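Local coordinates for peptidyl-tRNA hydrolase (Thermoplasma acidophilum, PDB 1RLK), which probably hydrolyses peptidyl-tRNAs that drop off the ribosome during protein synthesis, releasing the N-acyl amino acid and the tRNA, at residues A[23-27]-A[95-99]; A[30-35]-A[76-80]. All blocks are in the same frame, centred on the assembly; numbering follows the deposited sequence. Where two conformers were deposited one is given.

Contact 1 of 2, residues A[23-27]-A[95-99]; sequences QVAHA and TCIGL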
ATOM      1  N   GLN A  23       9.479   2.858  -3.030  1.00 15.08           N
ATOM      2  CA  GLN A  23       8.434   3.186  -2.056  1.00 15.07           C
ATOM      3  C   GLN A  23       7.335   2.153  -2.080  1.00 14.96           C
ATOM      4  O   GLN A  23       6.865   1.721  -1.022  1.00 14.49           O
ATOM      5  CB  GLN A  23       7.839   4.570  -2.305  1.00 15.33           C
ATOM      6  CG  GLN A  23       8.847   5.711  -2.252  1.00 17.46           C
ATOM      7  CD  GLN A  23       9.524   5.838  -0.931  1.00 17.98           C
ATOM      8  OE1 GLN A  23       8.862   5.972   0.103  1.00 18.93           O
ATOM      9  NE2 GLN A  23      10.856   5.804  -0.946  1.00 20.97           N
ATOM     10  N   VAL A  24       6.937   1.725  -3.282  1.00 15.12           N
ATOM     11  CA  VAL A  24       5.962   0.630  -3.408  1.00 14.86           C
ATOM     12  C   VAL A  24       6.494  -0.648  -2.757  1.00 14.86           C
ATOM     13  O   VAL A  24       5.747  -1.347  -2.047  1.00 14.85           O
ATOM     14  CB  VAL A  24       5.564   0.381  -4.895  1.00 14.98           C
ATOM     15  CG1 VAL A  24       4.730  -0.881  -5.030  1.00 16.16           C
ATOM     16  CG2 VAL A  24       4.784   1.582  -5.426  1.00 15.27           C
ATOM     17  N   ALA A  25       7.784  -0.951  -2.974  1.00 14.78           N
ATOM     18  CA  ALA A  25       8.415  -2.105  -2.331  1.00 15.24           C
ATOM     19  C   ALA A  25       8.418  -2.008  -0.795  1.00 15.28           C
ATOM     20  O   ALA A  25       8.239  -3.023  -0.113  1.00 15.72           O
ATOM     21  CB  ALA A  25       9.855  -2.316  -2.856  1.00 15.16           C
ATOM     22  N   HIS A  26       8.629  -0.811  -0.254  1.00 15.46           N
ATOM     23  CA  HIS A  26       8.563  -0.597   1.199  1.00 15.91           C
ATOM     24  C   HIS A  26       7.182  -0.995   1.697  1.00 15.50           C
ATOM     25  O   HIS A  26       7.078  -1.772   2.650  1.00 15.88           O
ATOM     26  CB  HIS A  26       8.813   0.856   1.601  0.63 16.00           C
ATOM     27  CG  HIS A  26      10.186   1.349   1.290  0.63 18.01           C
ATOM     28  ND1 HIS A  26      10.540   2.677   1.382  0.63 20.10           N
ATOM     29  CD2 HIS A  26      11.295   0.688   0.885  0.63 20.41           C
ATOM     30  CE1 HIS A  26      11.814   2.809   1.056  0.63 20.77           C
ATOM     31  NE2 HIS A  26      12.291   1.618   0.742  0.63 20.32           N
ATOM     32  N   ALA A  27       6.128  -0.491   1.038  1.00 14.84           N
ATOM     33  CA  ALA A  27       4.759  -0.795   1.454  1.00 14.37           C
ATOM     34  C   ALA A  27       4.490  -2.289   1.406  1.00 14.43           C
ATOM     35  O   ALA A  27       3.869  -2.855   2.316  1.00 13.92           O
ATOM     36  CB  ALA A  27       3.764  -0.039   0.600  1.00 14.17           C
ATOM     37  N   THR A  95       4.646   8.833   1.253  1.00 20.66           N
ATOM     38  CA  THR A  95       4.757   8.606  -0.195  1.00 19.81           C
ATOM     39  C   THR A  95       3.651   7.723  -0.745  1.00 19.37           C
ATOM     40  O   THR A  95       3.228   7.901  -1.877  1.00 20.31           O
ATOM     41  CB  THR A  95       6.122   7.947  -0.548  1.00 19.84           C
ATOM     42  OG1 THR A  95       6.348   6.764   0.247  1.00 18.42           O
ATOM     43  CG2 THR A  95       7.256   8.861  -0.197  1.00 19.34           C
ATOM     44  N   CYS A  96       3.223   6.740   0.029  1.00 18.79           N
ATOM     45  CA  CYS A  96       2.269   5.755  -0.436  1.00 18.56           C
ATOM     46  C   CYS A  96       1.659   4.982   0.713  1.00 18.66           C
ATOM     47  O   CYS A  96       2.050   5.157   1.865  1.00 19.18           O
ATOM     48  CB  CYS A  96       2.955   4.801  -1.423  1.00 18.68           C
ATOM     49  SG  CYS A  96       4.252   3.783  -0.692  1.00 19.54           S
ATOM     50  N   ILE A  97       0.665   4.150   0.416  1.00 17.86           N
ATOM     51  CA  ILE A  97       0.073   3.271   1.414  1.00 17.64           C
ATOM     52  C   ILE A  97      -0.168   1.892   0.816  1.00 17.42           C
ATOM     53  O   ILE A  97      -0.708   1.773  -0.285  1.00 17.50           O
ATOM     54  CB  ILE A  97      -1.228   3.873   2.000  1.00 17.20           C
ATOM     55  CG1 ILE A  97      -1.809   2.965   3.072  1.00 17.16           C
ATOM     56  CG2 ILE A  97      -2.272   4.128   0.922  1.00 17.04           C
ATOM     57  CD1 ILE A  97      -2.957   3.605   3.841  1.00 16.80           C
ATOM     58  N   GLY A  98       0.268   0.858   1.519  1.00 16.82           N
ATOM     59  CA  GLY A  98       0.005  -0.516   1.120  1.00 17.41           C
ATOM     60  C   GLY A  98      -1.227  -1.078   1.805  1.00 17.89           C
ATOM     61  O   GLY A  98      -1.524  -0.733   2.962  1.00 17.31           O
ATOM     62  N   LEU A  99      -1.943  -1.944   1.098  1.00 17.74           N
ATOM     63  CA  LEU A  99      -3.124  -2.626   1.627  1.00 18.56           C
ATOM     64  C   LEU A  99      -3.088  -4.108   1.298  1.00 18.97           C
ATOM     65  O   LEU A  99      -2.866  -4.489   0.143  1.00 19.16           O
ATOM     66  CB  LEU A  99      -4.425  -2.069   1.040  1.00 18.67           C
ATOM     67  CG  LEU A  99      -4.608  -0.588   0.804  1.00 20.66           C
ATOM     68  CD1 LEU A  99      -5.866  -0.383  -0.010  1.00 22.16           C
ATOM     69  CD2 LEU A  99      -4.721   0.153   2.139  1.00 22.78           C
TER
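Gln23 carries CG beside its backbone N (chi1 -59°) and bends again at chi2, which turns its amide to Thr95. Thr95 answers with OG1 set between its own N and carbonyl carbon (chi1 52°), facing the helix. The two side chains cross at about a right angle. Thr95 OG1 donates to Gln23 OE1 at 2.6 Å, with the donor tilted 15° from the carbonyl plane. Next along the strand, Cys96 SG packs 3.3 Å from Gln23 O, the carbonyl that also accepts the helix bond from Ala27 N. One turn on, Ala27 CB rests close on the strand backbone, 3.7 Å from Gly98 N. Val81 of strand 78-82 packs against Gln23, Ala27 and Cys96, and Val24 and Ala27 pack on Ile7 of strand 3-10, so helix 17-38 covers one face of the mixed sheet of this PTH2 fold. With an alanine at Gln23, Thr95 OG1 would probably lose this acceptor and a gap would open beside the Thr95 side chain. The amide thus turns its oxygen to a buried strand hydroxyl, which probably fixes its rotation; the sulfate ion near Gln23 NE2, probably from the crystallisation liquor, may mark an anion pocket.

Contact 2 of 2, residues A[30-35]-A[76-80]; sequences TCAIRS and IVNEI
Arg34 reaches from helix 17-38 to Glu79 on the edge strand and grips one carboxylate oxygen with two nitrogens. Arg34 NH1 donates to Glu79 OE1 at 2.9 Å and Arg34 NH2 donates to the same atom at 3.0 Å, an end-on salt bridge. Glu79 OE1 sits in the guanidinium plane, but that plane and the carboxylate are turned 46° apart. NH1 comes on the anti side, tilted out of the carboxylate plane, and NH2 from higher above the same face. The arginine reaches there by bending at chi3 (-44°). Water 1 accepts from Asn78 N at 3.0 Å and takes a weak bond from Arg34 NH1. Thr30 CG2 packs 3.4 Å from Glu79 CD. Here a helix crosses the face of a mixed sheet, at 144° to strand 78-80, part of an outermost strand. Val77 lies just before that strand and packs against the helix. Its CG1 touches Ser35 OG at 3.7 Å and also meets the Arg34 chain. Ser35 OG donates to Cys31 O, which also accepts from Ser35 N on the opposite face of its plane. Weak bonds join Ser35 OG to Gly100 O and Thr30 OG1 to His26 O. Cys31 SG lies against Glu79 CB. On the other face of the sheet, Asn78 ND2 donates to Ile76 O at 2.9 Å and to Asp72, and Asn78 OD1 accepts from Lys68.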
ATOM      1  N   THR A  30       6.331  -4.392   4.248  1.00 17.44           N
ATOM      2  CA  THR A  30       5.749  -4.262   5.575  1.00 18.11           C
ATOM      3  C   THR A  30       4.390  -4.973   5.633  1.00 18.36           C
ATOM      4  O   THR A  30       4.113  -5.699   6.585  1.00 17.33           O
ATOM      5  CB  THR A  30       5.622  -2.795   5.964  1.00 18.08           C
ATOM      6  OG1 THR A  30       6.921  -2.191   5.993  1.00 18.07           O
ATOM      7  CG2 THR A  30       5.070  -2.650   7.394  1.00 19.42           C
ATOM      8  N   CYS A  31       3.552  -4.785   4.608  1.00 18.76           N
ATOM      9  CA  CYS A  31       2.236  -5.413   4.609  1.00 19.45           C
ATOM     10  C   CYS A  31       2.348  -6.928   4.583  1.00 19.50           C
ATOM     11  O   CYS A  31       1.601  -7.623   5.259  1.00 19.91           O
ATOM     12  CB  CYS A  31       1.400  -4.914   3.433  1.00 19.64           C
ATOM     13  SG  CYS A  31       0.808  -3.238   3.649  1.00 22.36           S
ATOM     14  N   ALA A  32       3.293  -7.437   3.802  1.00 19.55           N
ATOM     15  CA  ALA A  32       3.436  -8.878   3.610  1.00 20.19           C
ATOM     16  C   ALA A  32       3.882  -9.557   4.903  1.00 20.49           C
ATOM     17  O   ALA A  32       3.336 -10.573   5.284  1.00 20.61           O
ATOM     18  CB  ALA A  32       4.429  -9.180   2.466  1.00 19.39           C
ATOM     19  N   ILE A  33       4.874  -8.976   5.563  1.00 21.93           N
ATOM     20  CA  ILE A  33       5.398  -9.511   6.814  1.00 23.04           C
ATOM     21  C   ILE A  33       4.359  -9.446   7.933  1.00 23.09           C
ATOM     22  O   ILE A  33       4.169 -10.422   8.639  1.00 23.66           O
ATOM     23  CB  ILE A  33       6.726  -8.802   7.198  1.00 23.26           C
ATOM     24  CG1 ILE A  33       7.828  -9.276   6.241  1.00 24.75           C
ATOM     25  CG2 ILE A  33       7.099  -9.098   8.657  1.00 24.34           C
ATOM     26  CD1 ILE A  33       9.190  -8.672   6.466  1.00 26.48           C
ATOM     27  N   ARG A  34       3.682  -8.313   8.092  1.00 23.69           N
ATOM     28  CA  ARG A  34       2.595  -8.219   9.066  1.00 24.23           C
ATOM     29  C   ARG A  34       1.499  -9.260   8.773  1.00 24.79           C
ATOM     30  O   ARG A  34       1.004  -9.937   9.679  1.00 23.94           O
ATOM     31  CB  ARG A  34       2.019  -6.803   9.079  1.00 24.49           C
ATOM     32  CG  ARG A  34       0.798  -6.644   9.982  1.00 25.51           C
ATOM     33  CD  ARG A  34       0.430  -5.223  10.316  1.00 26.65           C
ATOM     34  NE  ARG A  34       1.593  -4.401  10.665  1.00 27.92           N
ATOM     35  CZ  ARG A  34       1.898  -3.220  10.119  1.00 29.15           C
ATOM     36  NH1 ARG A  34       1.132  -2.678   9.161  1.00 28.77           N
ATOM     37  NH2 ARG A  34       2.995  -2.580  10.524  1.00 28.88           N
ATOM     38  N   SER A  35       1.147  -9.417   7.496  1.00 25.41           N
ATOM     39  CA  SER A  35       0.071 -10.333   7.112  1.00 25.86           C
ATOM     40  C   SER A  35       0.476 -11.780   7.353  1.00 26.87           C
ATOM     41  O   SER A  35      -0.354 -12.623   7.685  1.00 26.68           O
ATOM     42  CB  SER A  35      -0.338 -10.124   5.660  1.00 25.48           C
ATOM     43  OG  SER A  35      -0.973  -8.869   5.493  1.00 25.13           O
ATOM     44  N   ILE A  76      -8.572  -4.135   7.317  1.00 23.20           N
ATOM     45  CA  ILE A  76      -7.604  -4.539   6.309  1.00 23.11           C
ATOM     46  C   ILE A  76      -6.218  -4.057   6.721  1.00 22.45           C
ATOM     47  O   ILE A  76      -6.022  -2.880   7.071  1.00 21.63           O
ATOM     48  CB  ILE A  76      -8.000  -3.985   4.921  1.00 23.30           C
ATOM     49  CG1 ILE A  76      -9.305  -4.649   4.446  1.00 24.38           C
ATOM     50  CG2 ILE A  76      -6.879  -4.223   3.901  1.00 24.11           C
ATOM     51  CD1 ILE A  76      -9.975  -3.963   3.251  1.00 25.16           C
ATOM     52  N   VAL A  77      -5.256  -4.970   6.651  1.00 22.17           N
ATOM     53  CA  VAL A  77      -3.850  -4.624   6.885  1.00 21.68           C
ATOM     54  C   VAL A  77      -3.431  -3.504   5.960  1.00 21.15           C
ATOM     55  O   VAL A  77      -3.682  -3.547   4.749  1.00 20.28           O
ATOM     56  CB  VAL A  77      -2.918  -5.843   6.662  1.00 21.84           C
ATOM     57  CG1 VAL A  77      -1.434  -5.412   6.674  1.00 22.71           C
ATOM     58  CG2 VAL A  77      -3.195  -6.919   7.703  1.00 22.56           C
ATOM     59  N   ASN A  78      -2.787  -2.486   6.523  1.00 20.73           N
ATOM     60  CA  ASN A  78      -2.309  -1.357   5.737  1.00 20.23           C
ATOM     61  C   ASN A  78      -1.101  -0.702   6.363  1.00 19.96           C
ATOM     62  O   ASN A  78      -0.932  -0.740   7.592  1.00 20.32           O
ATOM     63  CB  ASN A  78      -3.425  -0.330   5.554  1.00 20.29           C
ATOM     64  CG  ASN A  78      -3.837   0.334   6.868  1.00 21.51           C
ATOM     65  OD1 ASN A  78      -3.347   1.413   7.198  1.00 20.30           O
ATOM     66  ND2 ASN A  78      -4.745  -0.310   7.613  1.00 16.38           N
ATOM     67  N   GLU A  79      -0.260  -0.097   5.531  1.00 19.24           N
ATOM     68  CA  GLU A  79       0.928   0.585   6.018  1.00 18.67           C
ATOM     69  C   GLU A  79       1.155   1.844   5.226  1.00 18.78           C
ATOM     70  O   GLU A  79       1.350   1.794   4.002  1.00 17.41           O
ATOM     71  CB  GLU A  79       2.153  -0.321   5.890  1.00 19.42           C
ATOM     72  CG  GLU A  79       3.437   0.306   6.403  1.00 20.64           C
ATOM     73  CD  GLU A  79       3.531   0.364   7.924  1.00 22.86           C
ATOM     74  OE1 GLU A  79       2.666  -0.219   8.652  1.00 22.39           O
ATOM     75  OE2 GLU A  79       4.511   0.977   8.377  1.00 24.43           O
ATOM     76  N   ILE A  80       1.120   2.980   5.922  1.00 18.19           N
ATOM     77  CA  ILE A  80       1.562   4.238   5.378  1.00 18.80           C
ATOM     78  C   ILE A  80       3.091   4.247   5.349  1.00 19.36           C
ATOM     79  O   ILE A  80       3.743   3.929   6.342  1.00 19.43           O
ATOM     80  CB  ILE A  80       1.010   5.406   6.222  1.00 19.54           C
ATOM     81  CG1 ILE A  80      -0.459   5.630   5.856  1.00 21.29           C
ATOM     82  CG2 ILE A  80       1.828   6.679   6.001  1.00 19.47           C
ATOM     83  CD1 ILE A  80      -1.192   6.564   6.778  1.00 24.21           C
TER
HETATM   84  O   HOH W   1      -2.196  -2.993   9.435  1.00 23.11           O

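Overall arrangement
Both contacts use helix 17-38, contact 1 in its first half and contact 2 in its second. Their centres are 9 Å apart. Their strand partners, 94-103 and 78-82, are antiparallel neighbours in the four-stranded mixed sheet, and 78-82 is an outermost strand. Along the chain, 30-35 and 76-80 fall between 23-27 and 95-99, so contact 2 is nested inside the loop closed by contact 1. The two meet directly where Gly98 N lies 2.9 Å from Glu79 O, a probable hydrogen bond. Contact 1 is buried near the centre of the chain, and contact 2 is only partly buried. Together they lay one long helix over two adjacent strands of the PTH2 fold.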